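Local coordinates for sulfur oxidation protein soxB (Thermus thermophilus, PDB 2WDD) that acts as a thiosulfohydrolase of the sulfur oxidation pathway, hydrolysing a sulfur-sulfur bond, and holds two manganese ions in its metal centre, at residues H44-P49 / S306-A311; Y372-L377 / A403-T408; F435-A440 / Q512-A517. All blocks are in the same frame, centred on the assembly; numbering follows the deposited sequence.

Followed from the N terminus, the three contacts close one after another; none nests in or crosses another. Interaction 1 closes a long loop of the chain, bringing 44-49, after strand 29-34, against 306-311, which leads into strand 311-320 of the same sheet. Interaction 2 closes a short excursion, through helix 380-392 and strand 398-401, by joining 372-377 to 403-408. Interaction 3 pairs the end of strand 431-438 with the short strand 516-517, about 24 Å from interaction 2, centre to centre. Interactions 1 and 2 touch: Thr408 OG1 meets His44 ND1 and Tyr45 O, tying the metal-bearing part of the protein to the C-terminal part.

Interaction 1: H44-P49 / S306-A311; sequences HYFMEP and SAAGKA
Lys310, last residue of the turn 307-310, reaches across to Phe46 and Glu48 and supplies two of the three direct hydrogen bonds of the contact. A chi1 of 75° starts the aliphatic part toward 44-49, though CB and CG come no nearer to that segment than CD does. CD is the first atom to touch, 3.9 Å from Phe46 CD2 in the ring conformer described here. A bend at chi3 then brings CE within 3.7 Å of Phe46 O, and the side chains of Lys310 and Phe46 cross at about a right angle. At the tip, NZ donates to Phe46 O at 2.9 Å, tilted from the carbonyl plane. It also forms a salt bridge with Glu48 OE2 at 2.6 Å, meeting the lone pair that faces away from the other carboxylate oxygen. Leu85 O takes a further hydrogen bond from NZ, so three oxygens grip the buried ammonium. Glu48, bent at chi2 to present OE2, is held from a second direction by a water that bridges it to Ser306 OG.

On the other flank His44 NE2 donates to Ala308 O at 2.9 Å. The bond is nearly straight (172°), lies in the imidazole plane and uses a carbonyl lone pair, while ND1 is hydrogen-bonded to Thr408 OG1; a partner at each ring nitrogen fixes the rotation of the imidazole. Ala308 CB packs off-centre against the Phe46 ring as a CH-pi contact, 4.2 Å from its centroid. Ala307 to Lys310 form a type I' beta turn, closed by Lys310 N to Ala307 O. The Ala307 side chain lies about 4 Å from those of the manganese ligands Asp36 and His288, which places this buried turn beside the dinuclear site of a metallophosphatase-like fold.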
loop_
_atom_site.group_PDB
_atom_site.type_symbol
_atom_site.label_atom_id
_atom_site.label_comp_id
_atom_site.label_asym_id
_atom_site.label_seq_id
_atom_site.Cartn_x
_atom_site.Cartn_y
_atom_site.Cartn_z
ATOM N N HIS A 44 3.916 -1.907 14.741
ATOM C CA HIS A 44 3.756 -0.468 14.615
ATOM C C HIS A 44 2.265 -0.162 14.537
ATOM O O HIS A 44 1.440 -1.055 14.735
ATOM C CB HIS A 44 4.522 0.063 13.383
ATOM C CG HIS A 44 3.988 -0.416 12.068
ATOM N ND1 HIS A 44 3.550 0.449 11.087
ATOM C CD2 HIS A 44 3.836 -1.663 11.564
ATOM C CE1 HIS A 44 3.132 -0.246 10.043
ATOM N NE2 HIS A 44 3.266 -1.532 10.317
ATOM N N TYR A 45 1.904 1.075 14.234
ATOM C CA TYR A 45 0.489 1.409 14.130
ATOM C C TYR A 45 0.202 1.829 12.711
ATOM O O TYR A 45 1.051 2.423 12.062
ATOM C CB TYR A 45 0.130 2.509 15.115
ATOM C CG TYR A 45 0.445 2.119 16.537
ATOM C CD1 TYR A 45 -0.462 1.384 17.297
ATOM C CD2 TYR A 45 1.685 2.418 17.092
ATOM C CE1 TYR A 45 -0.153 0.995 18.599
ATOM C CE2 TYR A 45 2.001 2.035 18.394
ATOM C CZ TYR A 45 1.066 1.350 19.145
ATOM O OH TYR A 45 1.383 0.967 20.433
ATOM N N PHE A 46 -0.989 1.496 12.219
ATOM C CA PHE A 46 -1.356 1.833 10.844
ATOM C C PHE A 46 -2.861 2.071 10.757
ATOM O O PHE A 46 -3.650 1.120 10.708
ATOM C CB PHE A 46 -0.942 0.699 9.896
ATOM C CG PHE A 46 -1.034 1.057 8.430
ATOM C CD1 PHE A 46 0.070 1.558 7.746
ATOM C CD2 PHE A 46 -2.216 0.868 7.730
ATOM C CE1 PHE A 46 -0.013 1.872 6.400
ATOM C CE2 PHE A 46 -2.311 1.195 6.385
ATOM C CZ PHE A 46 -1.205 1.698 5.720
ATOM N N MET A 47 -3.245 3.346 10.752
ATOM C CA MET A 47 -4.647 3.725 10.685
ATOM C C MET A 47 -5.145 3.776 9.248
ATOM O O MET A 47 -4.458 4.285 8.360
ATOM C CB MET A 47 -4.832 5.104 11.320
ATOM C CG MET A 47 -6.287 5.525 11.446
ATOM S SD MET A 47 -6.439 7.195 12.109
ATOM C CE MET A 47 -6.321 8.105 10.575
ATOM N N GLU A 48 -6.370 3.298 9.035
ATOM C CA GLU A 48 -6.985 3.397 7.723
ATOM C C GLU A 48 -7.333 4.851 7.426
ATOM O O GLU A 48 -7.422 5.688 8.327
ATOM C CB GLU A 48 -8.236 2.515 7.635
ATOM C CG GLU A 48 -7.900 1.033 7.764
ATOM C CD GLU A 48 -7.016 0.533 6.628
ATOM O OE1 GLU A 48 -7.320 0.819 5.451
ATOM O OE2 GLU A 48 -5.983 -0.103 6.915
ATOM N N PRO A 49 -7.544 5.174 6.143
ATOM C CA PRO A 49 -7.813 6.563 5.767
ATOM C C PRO A 49 -9.123 7.095 6.300
ATOM O O PRO A 49 -10.139 6.401 6.277
ATOM C CB PRO A 49 -7.901 6.512 4.237
ATOM C CG PRO A 49 -8.165 5.072 3.895
ATOM C CD PRO A 49 -7.435 4.285 4.974
ATOM N N SER A 306 -4.739 -5.947 2.454
ATOM C CA SER A 306 -4.400 -4.985 3.498
ATOM C C SER A 306 -2.984 -4.441 3.296
ATOM O O SER A 306 -2.536 -4.261 2.151
ATOM C CB SER A 306 -4.615 -5.564 4.907
ATOM O OG SER A 306 -4.536 -4.537 5.888
ATOM N N ALA A 307 -2.279 -4.179 4.395
ATOM C CA ALA A 307 -0.945 -3.598 4.264
ATOM C C ALA A 307 -0.176 -3.553 5.561
ATOM O O ALA A 307 -0.759 -3.638 6.641
ATOM C CB ALA A 307 -1.064 -2.179 3.726
ATOM N N ALA A 308 1.136 -3.360 5.423
ATOM C CA ALA A 308 2.031 -3.088 6.539
ATOM C C ALA A 308 2.069 -4.156 7.629
ATOM O O ALA A 308 2.455 -3.874 8.773
ATOM C CB ALA A 308 1.676 -1.719 7.137
ATOM N N GLY A 309 1.636 -5.366 7.268
ATOM C CA GLY A 309 1.589 -6.516 8.165
ATOM C C GLY A 309 0.416 -6.518 9.128
ATOM O O GLY A 309 0.387 -7.285 10.100
ATOM N N LYS A 310 -0.566 -5.662 8.884
ATOM C CA LYS A 310 -1.647 -5.579 9.852
ATOM C C LYS A 310 -2.570 -6.773 9.940
ATOM O O LYS A 310 -3.156 -7.023 10.999
ATOM C CB LYS A 310 -2.411 -4.257 9.758
ATOM C CG LYS A 310 -3.348 -4.117 8.583
ATOM C CD LYS A 310 -3.822 -2.653 8.439
ATOM C CE LYS A 310 -4.730 -2.216 9.589
ATOM N NZ LYS A 310 -5.339 -0.840 9.372
ATOM N N ALA A 311 -2.708 -7.510 8.843
ATOM C CA ALA A 311 -3.628 -8.631 8.811
ATOM C C ALA A 311 -3.129 -9.780 7.965
ATOM O O ALA A 311 -2.430 -9.589 6.973
ATOM C CB ALA A 311 -4.976 -8.164 8.275
HETATM O O HOH W 1 -5.362 -2.059 5.011
#

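Interaction 2: Y372-L377 / A403-T408; sequences YKRDTL and AVRWGT
Lys373 lies along the backbone of 404-407 while its neighbour Arg374 faces Arg405, so two loops of the 5'-nucleotidase-type C-terminal region meet side by side near the manganese site. The close, well-defined packing is that of Lys373. Its CG passes Trp406 O at 3.8 Å, near Gly407, which has no CB to crowd it. After the bend at chi2 (79°), CE approaches Val404 O at 3.5 Å and packs on Val404 CG2 at 3.9 Å. NZ runs on to a salt bridge with Asp382 and a hydrogen bond to Pro402 O, which fix the end of the chain. Val404 CG2 in turn lies over the centre of one face of the Trp406 indole, whose side chain comes about 3 Å from that of the manganese ligand His38 and from a bound sulfate.

The arginine side is nearer to solvent at Arg405 and less certain, for both arginines were deposited in two conformers. In the pair described, the guanidinium groups stack with centres 3.8 Å apart and planes at 28°, but their closest nitrogen approach is too short to be trusted. The two copies may not be occupied together, and the stack is doubtful for the same reason. Asp465 OD2 is the salt-bridge partner of Arg374 NH1 and of Arg405 NE, so both arginines converge on one carboxylate, though perhaps not at the same time. Farther along 372-377, Leu377 N donates to Asp375 OD2 in an Asx turn. The loose part of the contact lies toward Thr408, where the backbones do not meet directly and a single water spans the gap, accepting from Lys373 N at 2.8 Å and donating to Thr408 O at 2.7 Å.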
loop_
_atom_site.group_PDB
_atom_site.type_symbol
_atom_site.label_atom_id
_atom_site.label_comp_id
_atom_site.label_asym_id
_atom_site.label_seq_id
_atom_site.Cartn_x
_atom_site.Cartn_y
_atom_site.Cartn_z
ATOM N N TYR A 372 -0.853 10.650 10.910
ATOM C CA TYR A 372 -1.321 9.595 10.008
ATOM C C TYR A 372 -1.004 10.024 8.581
ATOM O O TYR A 372 -0.829 11.214 8.302
ATOM C CB TYR A 372 -2.828 9.326 10.177
ATOM C CG TYR A 372 -3.715 10.522 9.896
ATOM C CD1 TYR A 372 -4.274 10.717 8.637
ATOM C CD2 TYR A 372 -3.991 11.463 10.887
ATOM C CE1 TYR A 372 -5.126 11.785 8.384
ATOM C CE2 TYR A 372 -4.814 12.541 10.639
ATOM C CZ TYR A 372 -5.357 12.721 9.376
ATOM O OH TYR A 372 -6.190 13.787 9.121
ATOM N N LYS A 373 -0.935 9.044 7.689
ATOM C CA LYS A 373 -0.558 9.277 6.305
ATOM C C LYS A 373 -1.657 9.092 5.267
ATOM O O LYS A 373 -1.756 9.863 4.315
ATOM C CB LYS A 373 0.591 8.324 5.938
ATOM C CG LYS A 373 0.899 8.261 4.439
ATOM C CD LYS A 373 1.726 9.474 4.020
ATOM C CE LYS A 373 1.935 9.546 2.503
ATOM N NZ LYS A 373 3.043 10.502 2.183
ATOM N N ARG A 374 -2.461 8.045 5.412
ATOM C CA ARG A 374 -3.462 7.730 4.401
ATOM C C ARG A 374 -4.709 8.598 4.393
ATOM O O ARG A 374 -5.304 8.849 5.440
ATOM C CB ARG A 374 -3.839 6.250 4.457
ATOM C CG ARG A 374 -2.696 5.305 4.114
ATOM C CD ARG A 374 -3.150 4.234 3.136
ATOM N NE ARG A 374 -3.940 4.797 2.046
ATOM C CZ ARG A 374 -5.028 4.226 1.537
ATOM N NH1 ARG A 374 -5.679 4.812 0.545
ATOM N NH2 ARG A 374 -5.450 3.058 2.000
ATOM N N ASP A 375 -5.094 9.035 3.193
ATOM C CA ASP A 375 -6.289 9.846 2.979
ATOM C C ASP A 375 -6.322 10.237 1.507
ATOM O O ASP A 375 -5.276 10.367 0.879
ATOM C CB ASP A 375 -6.265 11.127 3.824
ATOM C CG ASP A 375 -7.582 11.897 3.742
ATOM O OD1 ASP A 375 -8.572 11.364 4.279
ATOM O OD2 ASP A 375 -7.658 12.969 3.085
ATOM N N THR A 376 -7.498 10.507 0.959
ATOM C CA THR A 376 -7.507 10.955 -0.436
ATOM C C THR A 376 -6.726 12.261 -0.614
ATOM O O THR A 376 -6.033 12.446 -1.619
ATOM C CB THR A 376 -8.950 11.179 -0.917
ATOM O OG1 THR A 376 -9.689 9.965 -0.777
ATOM C CG2 THR A 376 -8.972 11.632 -2.394
ATOM N N LEU A 377 -6.903 13.190 0.323
ATOM C CA LEU A 377 -6.428 14.549 0.144
ATOM C C LEU A 377 -5.427 15.154 1.100
ATOM O O LEU A 377 -4.693 16.076 0.715
ATOM C CB LEU A 377 -7.644 15.492 0.136
ATOM C CG LEU A 377 -8.742 15.144 -0.873
ATOM C CD1 LEU A 377 -9.954 16.039 -0.625
ATOM C CD2 LEU A 377 -8.221 15.322 -2.302
ATOM N N ALA A 403 1.367 11.103 -2.419
ATOM C CA ALA A 403 0.262 10.437 -1.758
ATOM C C ALA A 403 0.337 8.921 -1.854
ATOM O O ALA A 403 -0.624 8.274 -2.271
ATOM C CB ALA A 403 -1.060 10.944 -2.314
ATOM N N VAL A 404 1.469 8.359 -1.446
ATOM C CA VAL A 404 1.623 6.908 -1.433
ATOM C C VAL A 404 0.741 6.330 -0.331
ATOM O O VAL A 404 0.381 7.022 0.630
ATOM C CB VAL A 404 3.087 6.477 -1.255
ATOM C CG1 VAL A 404 3.924 6.872 -2.465
ATOM C CG2 VAL A 404 3.684 7.008 0.064
ATOM N N ARG A 405 0.393 5.054 -0.477
ATOM C CA ARG A 405 -0.445 4.427 0.542
ATOM C C ARG A 405 0.340 3.672 1.601
ATOM O O ARG A 405 -0.240 3.153 2.550
ATOM C CB ARG A 405 -1.572 3.581 -0.066
ATOM C CG ARG A 405 -2.709 4.449 -0.613
ATOM C CD ARG A 405 -3.876 3.656 -1.189
ATOM N NE ARG A 405 -4.878 4.577 -1.717
ATOM C CZ ARG A 405 -6.096 4.219 -2.103
ATOM N NH1 ARG A 405 -6.934 5.140 -2.560
ATOM N NH2 ARG A 405 -6.463 2.945 -2.053
ATOM N N TRP A 406 1.670 3.645 1.472
ATOM C CA TRP A 406 2.500 3.029 2.503
ATOM C C TRP A 406 2.935 4.078 3.545
ATOM O O TRP A 406 2.889 5.285 3.296
ATOM C CB TRP A 406 3.726 2.328 1.919
ATOM C CG TRP A 406 4.474 3.068 0.842
ATOM C CD1 TRP A 406 4.278 2.955 -0.511
ATOM C CD2 TRP A 406 5.679 3.838 1.004
ATOM N NE1 TRP A 406 5.249 3.652 -1.194
ATOM C CE2 TRP A 406 6.125 4.199 -0.289
ATOM C CE3 TRP A 406 6.415 4.263 2.115
ATOM C CZ2 TRP A 406 7.266 4.983 -0.494
ATOM C CZ3 TRP A 406 7.536 5.045 1.913
ATOM C CH2 TRP A 406 7.955 5.392 0.614
ATOM N N GLY A 407 3.313 3.611 4.730
ATOM C CA GLY A 407 3.667 4.519 5.803
ATOM C C GLY A 407 3.391 3.872 7.149
ATOM O O GLY A 407 3.379 2.646 7.281
ATOM N N THR A 408 3.176 4.705 8.160
ATOM C CA THR A 408 2.952 4.219 9.512
ATOM C C THR A 408 2.166 5.302 10.234
ATOM O O THR A 408 1.891 6.359 9.657
ATOM C CB THR A 408 4.308 3.875 10.167
ATOM O OG1 THR A 408 4.112 3.128 11.372
ATOM C CG2 THR A 408 5.090 5.137 10.476
HETATM O O HOH W 2 -0.727 6.547 8.906
#

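Interaction 3: F435-A440 / Q512-A517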
loop_
_atom_site.group_PDB
_atom_site.type_symbol
_atom_site.label_atom_id
_atom_site.label_comp_id
_atom_site.label_asym_id
_atom_site.label_seq_id
_atom_site.Cartn_x
_atom_site.Cartn_y
_atom_site.Cartn_z
ATOM N N PHE A 435 12.213 23.736 -7.097
ATOM C CA PHE A 435 12.103 24.227 -8.463
ATOM C C PHE A 435 10.917 25.162 -8.593
ATOM O O PHE A 435 9.949 25.059 -7.836
ATOM C CB PHE A 435 11.930 23.038 -9.420
ATOM C CG PHE A 435 10.818 22.105 -9.017
ATOM C CD1 PHE A 435 9.522 22.300 -9.472
ATOM C CD2 PHE A 435 11.053 21.107 -8.086
ATOM C CE1 PHE A 435 8.481 21.464 -9.042
ATOM C CE2 PHE A 435 10.027 20.280 -7.646
ATOM C CZ PHE A 435 8.743 20.458 -8.125
ATOM N N TYR A 436 10.968 26.043 -9.588
ATOM C CA TYR A 436 9.873 26.971 -9.817
ATOM C C TYR A 436 8.810 26.377 -10.721
ATOM O O TYR A 436 9.116 25.697 -11.709
ATOM C CB TYR A 436 10.366 28.301 -10.420
ATOM C CG TYR A 436 11.266 29.077 -9.492
ATOM C CD1 TYR A 436 10.730 29.883 -8.496
ATOM C CD2 TYR A 436 12.643 28.901 -9.532
ATOM C CE1 TYR A 436 11.551 30.568 -7.610
ATOM C CE2 TYR A 436 13.478 29.589 -8.655
ATOM C CZ TYR A 436 12.922 30.406 -7.692
ATOM O OH TYR A 436 13.745 31.075 -6.813
ATOM N N LEU A 437 7.564 26.687 -10.401
ATOM C CA LEU A 437 6.426 26.299 -11.220
ATOM C C LEU A 437 5.604 27.556 -11.439
ATOM O O LEU A 437 5.424 28.340 -10.518
ATOM C CB LEU A 437 5.529 25.306 -10.471
ATOM C CG LEU A 437 5.991 23.859 -10.340
ATOM C CD1 LEU A 437 4.954 23.056 -9.547
ATOM C CD2 LEU A 437 6.243 23.208 -11.698
ATOM N N ARG A 438 5.058 27.726 -12.637
ATOM C CA ARG A 438 4.152 28.836 -12.861
ATOM C C ARG A 438 2.835 28.454 -12.191
ATOM O O ARG A 438 2.522 27.259 -12.066
ATOM C CB ARG A 438 3.924 29.034 -14.361
ATOM C CG ARG A 438 5.176 29.505 -15.082
ATOM C CD ARG A 438 4.980 29.475 -16.586
ATOM N NE ARG A 438 5.128 28.131 -17.129
ATOM C CZ ARG A 438 4.116 27.372 -17.536
ATOM N NH1 ARG A 438 2.872 27.823 -17.454
ATOM N NH2 ARG A 438 4.353 26.161 -18.013
ATOM N N GLY A 439 2.061 29.449 -11.766
ATOM C CA GLY A 439 0.778 29.197 -11.134
ATOM C C GLY A 439 -0.078 28.247 -11.951
ATOM O O GLY A 439 -0.720 27.333 -11.415
ATOM N N ALA A 440 -0.099 28.448 -13.266
ATOM C CA ALA A 440 -0.900 27.585 -14.126
ATOM C C ALA A 440 -0.511 26.120 -14.008
ATOM O O ALA A 440 -1.352 25.234 -14.160
ATOM C CB ALA A 440 -0.819 28.033 -15.582
ATOM N N GLN A 512 9.277 17.586 -10.532
ATOM C CA GLN A 512 10.429 18.431 -10.836
ATOM C C GLN A 512 10.748 18.492 -12.335
ATOM O O GLN A 512 11.369 19.453 -12.799
ATOM C CB GLN A 512 11.655 18.003 -10.016
ATOM C CG GLN A 512 12.203 16.610 -10.328
ATOM C CD GLN A 512 11.430 15.486 -9.642
ATOM O OE1 GLN A 512 10.525 15.729 -8.842
ATOM N NE2 GLN A 512 11.783 14.245 -9.966
ATOM N N ARG A 513 10.325 17.476 -13.088
ATOM C CA ARG A 513 10.614 17.442 -14.522
ATOM C C ARG A 513 10.004 18.588 -15.323
ATOM O O ARG A 513 10.500 18.919 -16.402
ATOM C CB ARG A 513 10.232 16.094 -15.130
ATOM C CG ARG A 513 11.037 14.938 -14.580
ATOM C CD ARG A 513 10.675 13.643 -15.292
ATOM N NE ARG A 513 11.303 12.492 -14.659
ATOM C CZ ARG A 513 11.168 11.247 -15.105
ATOM N NH1 ARG A 513 10.427 11.016 -16.177
ATOM N NH2 ARG A 513 11.754 10.238 -14.475
ATOM N N VAL A 514 8.914 19.169 -14.835
ATOM C CA VAL A 514 8.293 20.282 -15.557
ATOM C C VAL A 514 8.613 21.632 -14.909
ATOM O O VAL A 514 8.043 22.655 -15.280
ATOM C CB VAL A 514 6.769 20.088 -15.750
ATOM C CG1 VAL A 514 6.493 18.789 -16.494
ATOM C CG2 VAL A 514 6.028 20.134 -14.408
ATOM N N GLY A 515 9.519 21.631 -13.937
ATOM C CA GLY A 515 9.887 22.865 -13.266
ATOM C C GLY A 515 11.248 23.397 -13.677
ATOM O O GLY A 515 11.944 22.799 -14.503
ATOM N N GLU A 516 11.609 24.545 -13.109
ATOM C CA GLU A 516 12.911 25.164 -13.346
ATOM C C GLU A 516 13.695 25.080 -12.041
ATOM O O GLU A 516 13.347 25.729 -11.055
ATOM C CB GLU A 516 12.741 26.621 -13.766
ATOM C CG GLU A 516 12.075 26.796 -15.118
ATOM C CD GLU A 516 12.039 28.246 -15.560
ATOM O OE1 GLU A 516 12.788 29.064 -14.987
ATOM O OE2 GLU A 516 11.244 28.572 -16.467
ATOM N N ALA A 517 14.721 24.241 -12.026
ATOM C CA ALA A 517 15.494 23.999 -10.813
ATOM C C ALA A 517 16.014 25.266 -10.140
ATOM O O ALA A 517 16.515 26.177 -10.801
ATOM C CB ALA A 517 16.621 23.018 -11.081
#
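Phe435 turns its ring flat onto the backbone of Gln512, the main side-chain contact between the strand end 435-438 and the segment 512-517. A chi1 of 52° folds the ring back over its own backbone and sets it against the 3-10 turn. Gln512 CA then sits above the ring centre as a CH-pi contact, 3.7 Å from the centroid and 11° off the normal. Gln512 CB meets the CD2-CE2 side of the ring at 3.7 Å; the glutamine chain bends at chi2, and its NE2 makes a hydrogen bond to Gly509 O. Gly515 CA fits obliquely against Phe435 CD1, with no side chain to hold the ring off.

In Leu437 the CD1 branch continues the chain in extended form (chi2 179°), and the other branch, CD2, faces Val514 CG2 at 4.1 Å and the edge of the Phe435 ring. On the face bearing Tyr436 and Glu516, the tyrosine CD2 passes Glu516 O at 3.6 Å. Arg501 serves both residues there, as a cation-pi partner of Tyr436 and a salt-bridge partner of Glu516.

Tyr436 N donates to Glu516 O at 2.8 Å, and Glu516 N returns a bond to Tyr436 O at 3.1 Å. With the non-hydrogen-bonded pair Phe435-Ala517 beside it, this makes a short antiparallel beta ladder on strand 431-438, whose other edge pairs with strand 501-507 in the C-terminal domain sheet.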